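Local coordinates for protein ribonuclease (Nicotiana glutinosa, PDB 1IYB) that probably cleaves RNA as a member of the ribonuclease T2 family and holds a guanosine-5'-monophosphate in its binding pocket, at residues A[44-49]-A[95-100]; A[62-67]-A[109-114]; A[70-75]-A[117-122]; A[163-166]-A[172-175]. All blocks are in the same frame, centred on the assembly; numbering follows the deposited sequence.

Contact 1 (A[44-49]-A[95-100]); sequences GLWPNN and SHEWEK. With 5GP (guanosine-5'-monophosphate), chain C.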
loop_
_atom_site.group_PDB
_atom_site.type_symbol
_atom_site.label_atom_id
_atom_site.label_comp_id
_atom_site.label_asym_id
_atom_site.label_seq_id
_atom_site.Cartn_x
_atom_site.Cartn_y
_atom_site.Cartn_z
ATOM N N GLY A 44 -15.619 3.040 0.108
ATOM C CA GLY A 44 -15.324 1.907 0.970
ATOM C C GLY A 44 -15.348 2.201 2.460
ATOM O O GLY A 44 -15.530 3.349 2.877
ATOM N N LEU A 45 -15.186 1.143 3.253
ATOM C CA LEU A 45 -15.142 1.210 4.720
ATOM C C LEU A 45 -13.698 0.801 5.014
ATOM O O LEU A 45 -13.318 -0.365 4.855
ATOM C CB LEU A 45 -16.135 0.217 5.335
ATOM C CG LEU A 45 -16.328 0.248 6.856
ATOM C CD1 LEU A 45 -16.743 1.643 7.315
ATOM C CD2 LEU A 45 -17.393 -0.773 7.245
ATOM N N TRP A 46 -12.899 1.769 5.448
ATOM C CA TRP A 46 -11.473 1.549 5.651
ATOM C C TRP A 46 -10.888 1.505 7.051
ATOM O O TRP A 46 -10.887 2.511 7.761
ATOM C CB TRP A 46 -10.684 2.624 4.901
ATOM C CG TRP A 46 -11.019 2.819 3.452
ATOM C CD1 TRP A 46 -11.703 1.964 2.636
ATOM C CD2 TRP A 46 -10.623 3.926 2.630
ATOM N NE1 TRP A 46 -11.753 2.469 1.358
ATOM C CE2 TRP A 46 -11.099 3.671 1.327
ATOM C CE3 TRP A 46 -9.909 5.110 2.872
ATOM C CZ2 TRP A 46 -10.885 4.556 0.264
ATOM C CZ3 TRP A 46 -9.697 5.988 1.820
ATOM C CH2 TRP A 46 -10.184 5.706 0.530
ATOM N N PRO A 47 -10.368 0.340 7.468
ATOM C CA PRO A 47 -9.771 0.277 8.807
ATOM C C PRO A 47 -8.565 1.232 8.810
ATOM O O PRO A 47 -7.808 1.283 7.837
ATOM C CB PRO A 47 -9.352 -1.183 8.921
ATOM C CG PRO A 47 -10.426 -1.891 8.148
ATOM C CD PRO A 47 -10.579 -1.014 6.918
ATOM N N ASN A 48 -8.388 1.984 9.895
ATOM C CA ASN A 48 -7.293 2.949 9.996
ATOM C C ASN A 48 -6.768 2.957 11.429
ATOM O O ASN A 48 -7.442 2.486 12.345
ATOM C CB ASN A 48 -7.800 4.358 9.646
ATOM C CG ASN A 48 -6.730 5.232 8.997
ATOM O OD1 ASN A 48 -6.523 5.178 7.784
ATOM N ND2 ASN A 48 -6.045 6.042 9.805
ATOM N N ASN A 49 -5.569 3.504 11.612
ATOM C CA ASN A 49 -4.940 3.597 12.927
ATOM C C ASN A 49 -4.964 5.038 13.421
ATOM O O ASN A 49 -5.010 5.976 12.626
ATOM C CB ASN A 49 -3.493 3.111 12.840
ATOM C CG ASN A 49 -3.398 1.640 12.521
ATOM O OD1 ASN A 49 -2.492 1.202 11.797
ATOM N ND2 ASN A 49 -4.318 0.859 13.069
ATOM N N SER A 95 -14.671 -6.284 -4.969
ATOM C CA SER A 95 -13.658 -7.274 -4.608
ATOM C C SER A 95 -12.419 -6.568 -4.073
ATOM O O SER A 95 -11.851 -6.973 -3.063
ATOM C CB SER A 95 -13.274 -8.123 -5.822
ATOM O OG SER A 95 -12.225 -9.023 -5.492
ATOM N N HIS A 96 -12.006 -5.507 -4.760
ATOM C CA HIS A 96 -10.840 -4.734 -4.350
ATOM C C HIS A 96 -11.012 -4.160 -2.945
ATOM O O HIS A 96 -10.099 -4.216 -2.122
ATOM C CB HIS A 96 -10.594 -3.594 -5.343
ATOM C CG HIS A 96 -9.555 -2.617 -4.891
ATOM N ND1 HIS A 96 -8.209 -2.910 -4.884
ATOM C CD2 HIS A 96 -9.669 -1.361 -4.396
ATOM C CE1 HIS A 96 -7.538 -1.877 -4.404
ATOM N NE2 HIS A 96 -8.400 -0.924 -4.100
ATOM N N GLU A 97 -12.183 -3.599 -2.667
ATOM C CA GLU A 97 -12.422 -3.022 -1.355
ATOM C C GLU A 97 -12.410 -4.081 -0.259
ATOM O O GLU A 97 -11.902 -3.837 0.839
ATOM C CB GLU A 97 -13.739 -2.236 -1.355
ATOM C CG GLU A 97 -13.669 -0.978 -2.220
ATOM C CD GLU A 97 -12.614 0.012 -1.738
ATOM O OE1 GLU A 97 -11.847 0.529 -2.579
ATOM O OE2 GLU A 97 -12.559 0.277 -0.517
ATOM N N TRP A 98 -12.949 -5.264 -0.542
ATOM C CA TRP A 98 -12.930 -6.308 0.472
ATOM C C TRP A 98 -11.512 -6.812 0.724
ATOM O O TRP A 98 -11.071 -6.911 1.869
ATOM C CB TRP A 98 -13.807 -7.507 0.086
ATOM C CG TRP A 98 -13.510 -8.688 0.969
ATOM C CD1 TRP A 98 -12.738 -9.774 0.658
ATOM C CD2 TRP A 98 -13.840 -8.819 2.358
ATOM N NE1 TRP A 98 -12.557 -10.562 1.769
ATOM C CE2 TRP A 98 -13.222 -10.001 2.827
ATOM C CE3 TRP A 98 -14.593 -8.048 3.255
ATOM C CZ2 TRP A 98 -13.333 -10.432 4.155
ATOM C CZ3 TRP A 98 -14.703 -8.476 4.580
ATOM C CH2 TRP A 98 -14.073 -9.658 5.014
ATOM N N GLU A 99 -10.801 -7.131 -0.348
ATOM C CA GLU A 99 -9.452 -7.660 -0.205
ATOM C C GLU A 99 -8.441 -6.685 0.383
ATOM O O GLU A 99 -7.604 -7.074 1.197
ATOM C CB GLU A 99 -8.984 -8.216 -1.552
ATOM C CG GLU A 99 -9.901 -9.345 -2.012
ATOM C CD GLU A 99 -9.352 -10.162 -3.164
ATOM O OE1 GLU A 99 -10.039 -11.131 -3.566
ATOM O OE2 GLU A 99 -8.250 -9.844 -3.665
ATOM N N LYS A 100 -8.521 -5.415 0.006
ATOM C CA LYS A 100 -7.581 -4.432 0.539
ATOM C C LYS A 100 -7.950 -3.914 1.927
ATOM O O LYS A 100 -7.078 -3.731 2.780
ATOM C CB LYS A 100 -7.456 -3.231 -0.405
ATOM C CG LYS A 100 -6.519 -2.140 0.120
ATOM C CD LYS A 100 -6.332 -1.006 -0.884
ATOM C CE LYS A 100 -5.329 0.027 -0.368
ATOM N NZ LYS A 100 -5.085 1.140 -1.337
HETATM P P 5GP C . -8.614 2.403 -2.164
HETATM O O1P 5GP C . -7.422 2.128 -1.357
HETATM O O2P 5GP C . -9.858 1.752 -1.591
HETATM O O3P 5GP C . -8.817 3.948 -2.334
HETATM O "O5'" 5GP C . -8.482 1.861 -3.704
HETATM C "C5'" 5GP C . -9.494 2.188 -4.727
HETATM C "C4'" 5GP C . -9.208 1.588 -6.126
HETATM O "O4'" 5GP C . -10.508 1.032 -6.617
HETATM C "C3'" 5GP C . -8.778 2.504 -7.268
HETATM O "O3'" 5GP C . -7.380 2.745 -7.317
HETATM C "C2'" 5GP C . -9.257 1.792 -8.538
HETATM O "O2'" 5GP C . -8.287 0.843 -9.031
HETATM C "C1'" 5GP C . -10.546 1.129 -8.080
HETATM N N9 5GP C . -11.860 1.665 -8.556
HETATM C C8 5GP C . -12.815 1.074 -9.354
HETATM N N7 5GP C . -13.925 1.763 -9.515
HETATM C C5 5GP C . -13.668 2.917 -8.747
HETATM C C6 5GP C . -14.515 4.053 -8.529
HETATM O O6 5GP C . -15.642 4.256 -8.968
HETATM N N1 5GP C . -13.886 5.020 -7.684
HETATM C C2 5GP C . -12.611 4.870 -7.143
HETATM N N2 5GP C . -12.214 5.906 -6.375
HETATM N N3 5GP C . -11.814 3.804 -7.345
HETATM C C4 5GP C . -12.409 2.866 -8.159
#

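Contact 2 (A[62-67]-A[109-114]); sequences SPYDQS and FDQHGY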
loop_
_atom_site.group_PDB
_atom_site.type_symbol
_atom_site.label_atom_id
_atom_site.label_comp_id
_atom_site.label_asym_id
_atom_site.label_seq_id
_atom_site.Cartn_x
_atom_site.Cartn_y
_atom_site.Cartn_z
ATOM N N SER A 62 -8.652 -15.083 2.301
ATOM C CA SER A 62 -10.039 -14.674 2.445
ATOM C C SER A 62 -10.418 -13.878 1.200
ATOM O O SER A 62 -10.707 -12.684 1.272
ATOM C CB SER A 62 -10.220 -13.813 3.692
ATOM O OG SER A 62 -11.547 -13.327 3.780
ATOM N N PRO A 63 -10.408 -14.532 0.032
ATOM C CA PRO A 63 -10.756 -13.846 -1.214
ATOM C C PRO A 63 -12.225 -13.440 -1.278
ATOM O O PRO A 63 -13.075 -14.050 -0.636
ATOM C CB PRO A 63 -10.386 -14.872 -2.281
ATOM C CG PRO A 63 -10.681 -16.161 -1.605
ATOM C CD PRO A 63 -10.111 -15.954 -0.217
ATOM N N TYR A 64 -12.508 -12.392 -2.047
ATOM C CA TYR A 64 -13.875 -11.917 -2.218
ATOM C C TYR A 64 -14.727 -13.061 -2.770
ATOM O O TYR A 64 -14.301 -13.775 -3.682
ATOM C CB TYR A 64 -13.889 -10.737 -3.193
ATOM C CG TYR A 64 -15.266 -10.228 -3.557
ATOM C CD1 TYR A 64 -16.086 -9.618 -2.605
ATOM C CD2 TYR A 64 -15.744 -10.340 -4.862
ATOM C CE1 TYR A 64 -17.348 -9.129 -2.948
ATOM C CE2 TYR A 64 -17.002 -9.856 -5.214
ATOM C CZ TYR A 64 -17.797 -9.252 -4.255
ATOM O OH TYR A 64 -19.033 -8.755 -4.604
ATOM N N ASP A 65 -15.919 -13.229 -2.207
ATOM C CA ASP A 65 -16.851 -14.279 -2.626
ATOM C C ASP A 65 -18.228 -13.636 -2.773
ATOM O O ASP A 65 -18.988 -13.548 -1.807
ATOM C CB ASP A 65 -16.898 -15.383 -1.564
ATOM C CG ASP A 65 -17.794 -16.542 -1.960
ATOM O OD1 ASP A 65 -17.947 -17.477 -1.141
ATOM O OD2 ASP A 65 -18.343 -16.524 -3.082
ATOM N N GLN A 66 -18.553 -13.190 -3.982
ATOM C CA GLN A 66 -19.827 -12.520 -4.207
ATOM C C GLN A 66 -21.058 -13.325 -3.797
ATOM O O GLN A 66 -22.095 -12.748 -3.480
ATOM C CB GLN A 66 -19.943 -12.066 -5.667
ATOM C CG GLN A 66 -21.204 -11.254 -5.955
ATOM C CD GLN A 66 -21.044 -10.279 -7.112
ATOM O OE1 GLN A 66 -21.953 -10.116 -7.928
ATOM N NE2 GLN A 66 -19.898 -9.612 -7.176
ATOM N N SER A 67 -20.955 -14.651 -3.779
ATOM C CA SER A 67 -22.103 -15.464 -3.387
ATOM C C SER A 67 -22.515 -15.193 -1.936
ATOM O O SER A 67 -23.677 -15.371 -1.571
ATOM C CB SER A 67 -21.801 -16.955 -3.573
ATOM O OG SER A 67 -20.829 -17.407 -2.647
ATOM N N PHE A 109 -16.227 -7.997 11.111
ATOM C CA PHE A 109 -17.262 -8.283 10.113
ATOM C C PHE A 109 -16.796 -9.329 9.107
ATOM O O PHE A 109 -15.638 -9.303 8.687
ATOM C CB PHE A 109 -17.597 -7.038 9.271
ATOM C CG PHE A 109 -18.150 -5.877 10.042
ATOM C CD1 PHE A 109 -17.473 -4.660 10.057
ATOM C CD2 PHE A 109 -19.377 -5.966 10.689
ATOM C CE1 PHE A 109 -18.011 -3.549 10.698
ATOM C CE2 PHE A 109 -19.924 -4.859 11.335
ATOM C CZ PHE A 109 -19.239 -3.649 11.336
ATOM N N ASP A 110 -17.679 -10.249 8.721
ATOM C CA ASP A 110 -17.311 -11.183 7.667
ATOM C C ASP A 110 -17.728 -10.433 6.398
ATOM O O ASP A 110 -18.079 -9.249 6.475
ATOM C CB ASP A 110 -18.005 -12.561 7.794
ATOM C CG ASP A 110 -19.524 -12.490 7.836
ATOM O OD1 ASP A 110 -20.118 -11.459 7.465
ATOM O OD2 ASP A 110 -20.129 -13.513 8.235
ATOM N N GLN A 111 -17.691 -11.072 5.236
ATOM C CA GLN A 111 -18.042 -10.351 4.017
ATOM C C GLN A 111 -19.449 -9.771 4.000
ATOM O O GLN A 111 -19.633 -8.594 3.671
ATOM C CB GLN A 111 -17.798 -11.230 2.794
ATOM C CG GLN A 111 -16.312 -11.453 2.571
ATOM C CD GLN A 111 -15.998 -12.200 1.298
ATOM O OE1 GLN A 111 -16.534 -11.892 0.234
ATOM N NE2 GLN A 111 -15.106 -13.182 1.396
ATOM N N HIS A 112 -20.441 -10.575 4.364
ATOM C CA HIS A 112 -21.812 -10.078 4.372
ATOM C C HIS A 112 -21.954 -8.905 5.342
ATOM O O HIS A 112 -22.586 -7.899 5.020
ATOM C CB HIS A 112 -22.793 -11.178 4.772
ATOM C CG HIS A 112 -24.225 -10.747 4.703
ATOM N ND1 HIS A 112 -24.982 -10.852 3.556
ATOM C CD2 HIS A 112 -25.019 -10.151 5.625
ATOM C CE1 HIS A 112 -26.180 -10.339 3.774
ATOM N NE2 HIS A 112 -26.228 -9.907 5.022
ATOM N N GLY A 113 -21.368 -9.040 6.530
ATOM C CA GLY A 113 -21.448 -7.982 7.524
ATOM C C GLY A 113 -20.748 -6.698 7.115
ATOM O O GLY A 113 -21.207 -5.602 7.439
ATOM N N TYR A 114 -19.632 -6.839 6.406
ATOM C CA TYR A 114 -18.850 -5.699 5.938
ATOM C C TYR A 114 -19.648 -4.878 4.925
ATOM O O TYR A 114 -19.820 -3.669 5.087
ATOM C CB TYR A 114 -17.549 -6.188 5.290
ATOM C CG TYR A 114 -16.691 -5.090 4.694
ATOM C CD1 TYR A 114 -15.884 -4.290 5.504
ATOM C CD2 TYR A 114 -16.699 -4.843 3.319
ATOM C CE1 TYR A 114 -15.103 -3.266 4.957
ATOM C CE2 TYR A 114 -15.927 -3.825 2.764
ATOM C CZ TYR A 114 -15.132 -3.041 3.588
ATOM O OH TYR A 114 -14.377 -2.031 3.032
HETATM O O HOH W 1 -14.037 -14.091 4.004
#

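Contact 3 (A[70-75]-A[117-122]); sequences SDLISR and KALDLK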
loop_
_atom_site.group_PDB
_atom_site.type_symbol
_atom_site.label_atom_id
_atom_site.label_comp_id
_atom_site.label_asym_id
_atom_site.label_seq_id
_atom_site.Cartn_x
_atom_site.Cartn_y
_atom_site.Cartn_z
ATOM N N SER A 70 -24.934 -12.059 -2.139
ATOM C CA SER A 70 -25.913 -12.034 -3.220
ATOM C C SER A 70 -27.181 -11.246 -2.881
ATOM O O SER A 70 -27.758 -10.591 -3.749
ATOM C CB SER A 70 -26.280 -13.467 -3.620
ATOM O OG SER A 70 -26.755 -14.190 -2.501
ATOM N N ASP A 71 -27.607 -11.298 -1.623
ATOM C CA ASP A 71 -28.810 -10.594 -1.187
ATOM C C ASP A 71 -28.600 -9.087 -1.046
ATOM O O ASP A 71 -29.549 -8.344 -0.785
ATOM C CB ASP A 71 -29.280 -11.155 0.151
ATOM C CG ASP A 71 -28.242 -10.981 1.239
ATOM O OD1 ASP A 71 -27.133 -11.543 1.100
ATOM O OD2 ASP A 71 -28.534 -10.279 2.226
ATOM N N LEU A 72 -27.360 -8.641 -1.209
ATOM C CA LEU A 72 -27.037 -7.221 -1.085
ATOM C C LEU A 72 -26.674 -6.589 -2.424
ATOM O O LEU A 72 -26.542 -5.371 -2.520
ATOM C CB LEU A 72 -25.857 -7.030 -0.123
ATOM C CG LEU A 72 -25.981 -7.599 1.291
ATOM C CD1 LEU A 72 -24.662 -7.378 2.029
ATOM C CD2 LEU A 72 -27.124 -6.935 2.036
ATOM N N ILE A 73 -26.511 -7.416 -3.451
ATOM C CA ILE A 73 -26.122 -6.935 -4.772
ATOM C C ILE A 73 -26.979 -5.820 -5.374
ATOM O O ILE A 73 -26.437 -4.842 -5.885
ATOM C CB ILE A 73 -26.030 -8.106 -5.777
ATOM C CG1 ILE A 73 -24.912 -9.061 -5.343
ATOM C CG2 ILE A 73 -25.750 -7.585 -7.177
ATOM C CD1 ILE A 73 -23.526 -8.429 -5.318
ATOM N N SER A 74 -28.301 -5.947 -5.326
ATOM C CA SER A 74 -29.135 -4.894 -5.898
ATOM C C SER A 74 -28.875 -3.550 -5.219
ATOM O O SER A 74 -28.850 -2.512 -5.880
ATOM C CB SER A 74 -30.627 -5.257 -5.811
ATOM O OG SER A 74 -31.069 -5.402 -4.474
ATOM N N ARG A 75 -28.669 -3.570 -3.905
ATOM C CA ARG A 75 -28.406 -2.340 -3.161
ATOM C C ARG A 75 -27.008 -1.805 -3.477
ATOM O O ARG A 75 -26.791 -0.590 -3.533
ATOM C CB ARG A 75 -28.561 -2.591 -1.656
ATOM C CG ARG A 75 -29.996 -2.894 -1.234
ATOM C CD ARG A 75 -30.066 -3.400 0.202
ATOM N NE ARG A 75 -29.564 -2.412 1.152
ATOM C CZ ARG A 75 -29.397 -2.638 2.450
ATOM N NH1 ARG A 75 -29.692 -3.825 2.962
ATOM N NH2 ARG A 75 -28.938 -1.674 3.237
ATOM N N LYS A 117 -22.798 -3.319 6.500
ATOM C CA LYS A 117 -22.519 -2.149 7.320
ATOM C C LYS A 117 -22.301 -0.925 6.430
ATOM O O LYS A 117 -22.800 0.162 6.724
ATOM C CB LYS A 117 -21.283 -2.379 8.197
ATOM C CG LYS A 117 -20.942 -1.198 9.098
ATOM C CD LYS A 117 -22.024 -0.944 10.134
ATOM C CE LYS A 117 -21.695 0.280 10.976
ATOM N NZ LYS A 117 -22.656 0.452 12.107
ATOM N N ALA A 118 -21.555 -1.101 5.345
ATOM C CA ALA A 118 -21.297 0.007 4.431
ATOM C C ALA A 118 -22.611 0.529 3.851
ATOM O O ALA A 118 -22.811 1.739 3.733
ATOM C CB ALA A 118 -20.370 -0.446 3.309
ATOM N N LEU A 119 -23.499 -0.389 3.482
ATOM C CA LEU A 119 -24.790 -0.012 2.919
ATOM C C LEU A 119 -25.656 0.706 3.945
ATOM O O LEU A 119 -26.345 1.674 3.615
ATOM C CB LEU A 119 -25.523 -1.251 2.401
ATOM C CG LEU A 119 -24.957 -1.863 1.120
ATOM C CD1 LEU A 119 -25.660 -3.180 0.828
ATOM C CD2 LEU A 119 -25.145 -0.893 -0.039
ATOM N N ASP A 120 -25.622 0.234 5.189
ATOM C CA ASP A 120 -26.415 0.854 6.245
ATOM C C ASP A 120 -25.894 2.255 6.558
ATOM O O ASP A 120 -26.680 3.179 6.782
ATOM C CB ASP A 120 -26.420 -0.036 7.495
ATOM C CG ASP A 120 -27.298 -1.277 7.327
ATOM O OD1 ASP A 120 -27.285 -2.153 8.221
ATOM O OD2 ASP A 120 -28.012 -1.380 6.304
ATOM N N LEU A 121 -24.571 2.417 6.568
ATOM C CA LEU A 121 -23.969 3.723 6.823
ATOM C C LEU A 121 -24.340 4.689 5.692
ATOM O O LEU A 121 -24.588 5.872 5.923
ATOM C CB LEU A 121 -22.442 3.595 6.917
ATOM C CG LEU A 121 -21.906 3.020 8.232
ATOM C CD1 LEU A 121 -20.460 2.581 8.054
ATOM C CD2 LEU A 121 -22.034 4.072 9.332
ATOM N N LYS A 122 -24.389 4.166 4.470
ATOM C CA LYS A 122 -24.727 4.966 3.297
ATOM C C LYS A 122 -26.139 5.536 3.429
ATOM O O LYS A 122 -26.373 6.714 3.156
ATOM C CB LYS A 122 -24.610 4.094 2.039
ATOM C CG LYS A 122 -24.971 4.766 0.716
ATOM C CD LYS A 122 -24.052 5.927 0.399
ATOM C CE LYS A 122 -24.122 6.298 -1.081
ATOM N NZ LYS A 122 -25.503 6.622 -1.538
#

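Contact 4 (A[163-166]-A[172-175]); sequences ECNV and SQLY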
loop_
_atom_site.group_PDB
_atom_site.type_symbol
_atom_site.label_atom_id
_atom_site.label_comp_id
_atom_site.label_asym_id
_atom_site.label_seq_id
_atom_site.Cartn_x
_atom_site.Cartn_y
_atom_site.Cartn_z
ATOM N N GLU A 163 -11.986 15.668 1.248
ATOM C CA GLU A 163 -10.869 15.491 0.323
ATOM C C GLU A 163 -11.236 16.099 -1.019
ATOM O O GLU A 163 -12.357 15.929 -1.498
ATOM C CB GLU A 163 -10.560 14.006 0.119
ATOM C CG GLU A 163 -9.314 13.755 -0.720
ATOM C CD GLU A 163 -9.207 12.322 -1.211
ATOM O OE1 GLU A 163 -9.802 11.426 -0.578
ATOM O OE2 GLU A 163 -8.518 12.094 -2.227
ATOM N N CYS A 164 -10.282 16.798 -1.624
ATOM C CA CYS A 164 -10.493 17.436 -2.915
ATOM C C CYS A 164 -9.520 16.923 -3.959
ATOM O O CYS A 164 -8.459 16.397 -3.630
ATOM C CB CYS A 164 -10.301 18.953 -2.794
ATOM S SG CYS A 164 -11.539 19.768 -1.744
ATOM N N ASN A 165 -9.911 17.053 -5.220
ATOM C CA ASN A 165 -9.040 16.696 -6.329
ATOM C C ASN A 165 -9.205 17.841 -7.321
ATOM O O ASN A 165 -9.873 18.830 -7.012
ATOM C CB ASN A 165 -9.387 15.320 -6.935
ATOM C CG ASN A 165 -10.684 15.303 -7.734
ATOM O OD1 ASN A 165 -10.918 14.370 -8.508
ATOM N ND2 ASN A 165 -11.528 16.300 -7.547
ATOM N N VAL A 166 -8.598 17.740 -8.493
ATOM C CA VAL A 166 -8.697 18.823 -9.461
ATOM C C VAL A 166 -9.385 18.383 -10.742
ATOM O O VAL A 166 -9.180 17.265 -11.208
ATOM C CB VAL A 166 -7.295 19.368 -9.812
ATOM C CG1 VAL A 166 -7.417 20.554 -10.746
ATOM C CG2 VAL A 166 -6.558 19.760 -8.540
ATOM N N SER A 172 -10.223 23.396 -7.862
ATOM C CA SER A 172 -10.242 22.479 -6.730
ATOM C C SER A 172 -11.713 22.138 -6.524
ATOM O O SER A 172 -12.569 23.023 -6.561
ATOM C CB SER A 172 -9.678 23.166 -5.486
ATOM O OG SER A 172 -9.668 22.290 -4.375
ATOM N N GLN A 173 -12.014 20.863 -6.304
ATOM C CA GLN A 173 -13.400 20.451 -6.148
ATOM C C GLN A 173 -13.641 19.406 -5.065
ATOM O O GLN A 173 -12.748 18.625 -4.723
ATOM C CB GLN A 173 -13.907 19.908 -7.485
ATOM C CG GLN A 173 -13.065 18.756 -8.002
ATOM C CD GLN A 173 -13.500 18.253 -9.365
ATOM O OE1 GLN A 173 -13.019 17.221 -9.832
ATOM N NE2 GLN A 173 -14.401 18.981 -10.014
ATOM N N LEU A 174 -14.860 19.406 -4.536
ATOM C CA LEU A 174 -15.273 18.454 -3.506
ATOM C C LEU A 174 -15.250 17.065 -4.135
ATOM O O LEU A 174 -16.033 16.780 -5.040
ATOM C CB LEU A 174 -16.690 18.784 -3.034
ATOM C CG LEU A 174 -17.330 17.868 -1.987
ATOM C CD1 LEU A 174 -16.485 17.865 -0.728
ATOM C CD2 LEU A 174 -18.743 18.342 -1.686
ATOM N N TYR A 175 -14.370 16.200 -3.642
ATOM C CA TYR A 175 -14.230 14.859 -4.198
ATOM C C TYR A 175 -14.726 13.729 -3.289
ATOM O O TYR A 175 -15.602 12.959 -3.682
ATOM C CB TYR A 175 -12.763 14.660 -4.591
ATOM C CG TYR A 175 -12.395 13.286 -5.086
ATOM C CD1 TYR A 175 -13.227 12.585 -5.957
ATOM C CD2 TYR A 175 -11.190 12.697 -4.706
ATOM C CE1 TYR A 175 -12.865 11.328 -6.435
ATOM C CE2 TYR A 175 -10.821 11.447 -5.179
ATOM C CZ TYR A 175 -11.662 10.769 -6.042
ATOM O OH TYR A 175 -11.298 9.527 -6.509
#

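Contact 1 (A[44-49]-A[95-100])
In the pocket that holds guanosine-5'-monophosphate, Trp46, near the end of strand 41-48, meets Glu97 of helix 91-102 beside the nucleotide's phosphate. The indole N-H does the touching: Trp46 NE1 donates to Glu97 OE2 at 3.0 Å, entering on the syn side of the carboxylate and staying near the indole plane. The same oxygen lies 3.5 Å from Gly44 CA. Glu97 is bent at chi2 (-61°); its OE1 lies 2.5 Å from O2P of the ligand, and OE2 takes the indole N-H. Two more residues of the same helix bind the nucleotide: His96 NE2 donates to O5' at 2.8 Å, and the extended Lys100 chain brings NZ to O1P. The indole also borders the phosphate, with Trp46 CZ2 3.4 Å from O3P, and His101 stacks on the ring. A leucine in place of Trp46 would probably leave Glu97 OE2 without its N-H donor and the carboxylate freer to turn beside the phosphate. The strand sequence from His43 (HGLWP) and the helix sequence from His96 (HEWEKHG) match the two signature segments that build the active site of ribonuclease T2 enzymes.

Contact 2 (A[62-67]-A[109-114])
Gln111, in the first turn of helix 111-124, reaches across to the backbone of the 62-67 loop and uses both ends of its amide there. OE1 accepts from Asp65 N at 2.9 Å, the N-H arriving in the carbonyl plane on a lone pair in a fairly straight bond (163°). NE2 donates to Pro63 O at 3.0 Å, less ideally, because it stands above the plane of that carbonyl. The second partner of NE2 is a water, which accepts from it at 3.0 Å and lies 2.6 Å from Ser62 OG. With CG set anti to the carbonyl carbon (chi1 -69°) and the chain extended beyond it, the amide reaches the loop and bonds to the backbone before and after Tyr64, whose CD1 rests 3.7 Å from Gln111 OE1.

Each segment also looks after its own polar groups. Asp65 OD2 accepts from Ser67 OG at 2.7 Å and, over a longer bond, from Ser67 N, forming an Asx turn. Asp110 is the N-cap of the helix: its OD1 takes the N-H of Gly113 at 2.9 Å.

Helix 91-102 backs the loop, with Trp98 NE1 bonded to Ser62 O and Glu99 OE1 to Tyr64 N, while the Trp98 ring packs on Gln111. The loop is thus tied to both helices on its way from strand 41-48 to helix 73-79.

Contact 3 (A[70-75]-A[117-122])
Leu119 and Arg75 bury most of this contact, a meeting of the start of helix 73-79 with the middle of helix 111-124. The two side chains cross, and different parts of Arg75 meet different parts of the leucine. Arg75 CB lies 3.9 Å from Leu119 CD1, and that same methyl sits over one face of the guanidinium toward its rim. Further out, Arg75 NH2 comes to 3.5 Å from Leu119 CB. A bend at chi3 (61°) takes the arginine chain across the leucine and on to Asp120, the next residue.

There Arg75 NH2 makes a salt bridge to Asp120 OD2, a 3.2 Å hydrogen bond lying almost in the guanidinium plane and meeting the oxygen nearly end-on along its C-O bond. The other carboxylate oxygen, Asp120 OD1, pairs with Lys116, so each oxygen of this acid has a basic partner. Such a helix-to-helix joint, apolar within and ionic at the margin, belongs here to the helical part of the ribonuclease T2 fold.

An alanine at Arg75 would probably leave Asp120 OD2 without this positive partner and uncover one side of Leu119. On the inner side Leu72 completes the seat: its CB approaches Leu119 CD1 at 4.0 Å, and its side chain continues onto Phe115. Leu119 itself reaches onward to Ile42 of strand 41-48 and to Met76 and Asn79 of helix 73-79.

Contact 4 (A[163-166]-A[172-175])
A beta hairpin joins 163-166 to 172-175, running antiparallel, at one margin of the four-stranded antiparallel sheet, where strand 161-166 is an outermost strand. Asn165 and Gln173 form the hydrogen-bonded pair: Gln173 N donates to Asn165 O at 3.0 Å, and Asn165 N to Gln173 O at 3.3 Å. The non-hydrogen-bonded pairs Cys164-Leu174 and Val166-Ser172 lie to either side, and Tyr175 N reaches Glu163 O at 3.0 Å. Glu163 is also backbone-bonded to Gln176, which, with the psi of -58° at Tyr175, is consistent with a classic beta bulge.

Asn165 and Gln173 project on the same face and join side chains as well, Asn165 ND2 giving a 2.9 Å bond to Gln173 OE1. The asparagine is held in the crowded position between backbone N and carbonyl carbon (chi1 72°), which brings its amide over a face of the Tyr175 ring; the two planes are 5° apart, with Asn165 CG 3.7 Å from Tyr175 CG. At the ring's edge stands Glu163 OE2, 3.7 Å from Tyr175 CD2, its carboxylate turned nearly upright to the ring; OE1 bonds to Tyr178 and Gln176. So flanked, Tyr175 lines the nucleotide pocket and touches the bound guanosine-5'-monophosphate. Gln173 NE2 turns instead to Asp23, and a disulfide from Cys164 to Cys199 pins the edge strand to the C-terminal part of the chain.

From the N terminus, the first halves of contacts 1, 2 and 3 come in turn, on strand 41-48, the loop after it and the start of helix 73-79. Their second halves follow in the same order, on helix 91-102 and then twice on helix 111-124. Each contact closes a loop of 41 to 45 residues, and all three loops cross one another, tying an edge of the sheet to the helices. They also touch directly: Leu45 packs on Leu121, and Tyr114 OH reaches Leu45 O. Contact 4 follows in series as a short hairpin. It lies opposite contacts 2 and 3 about the chain's centre, yet shares the sheet and the nucleotide pocket with contact 1.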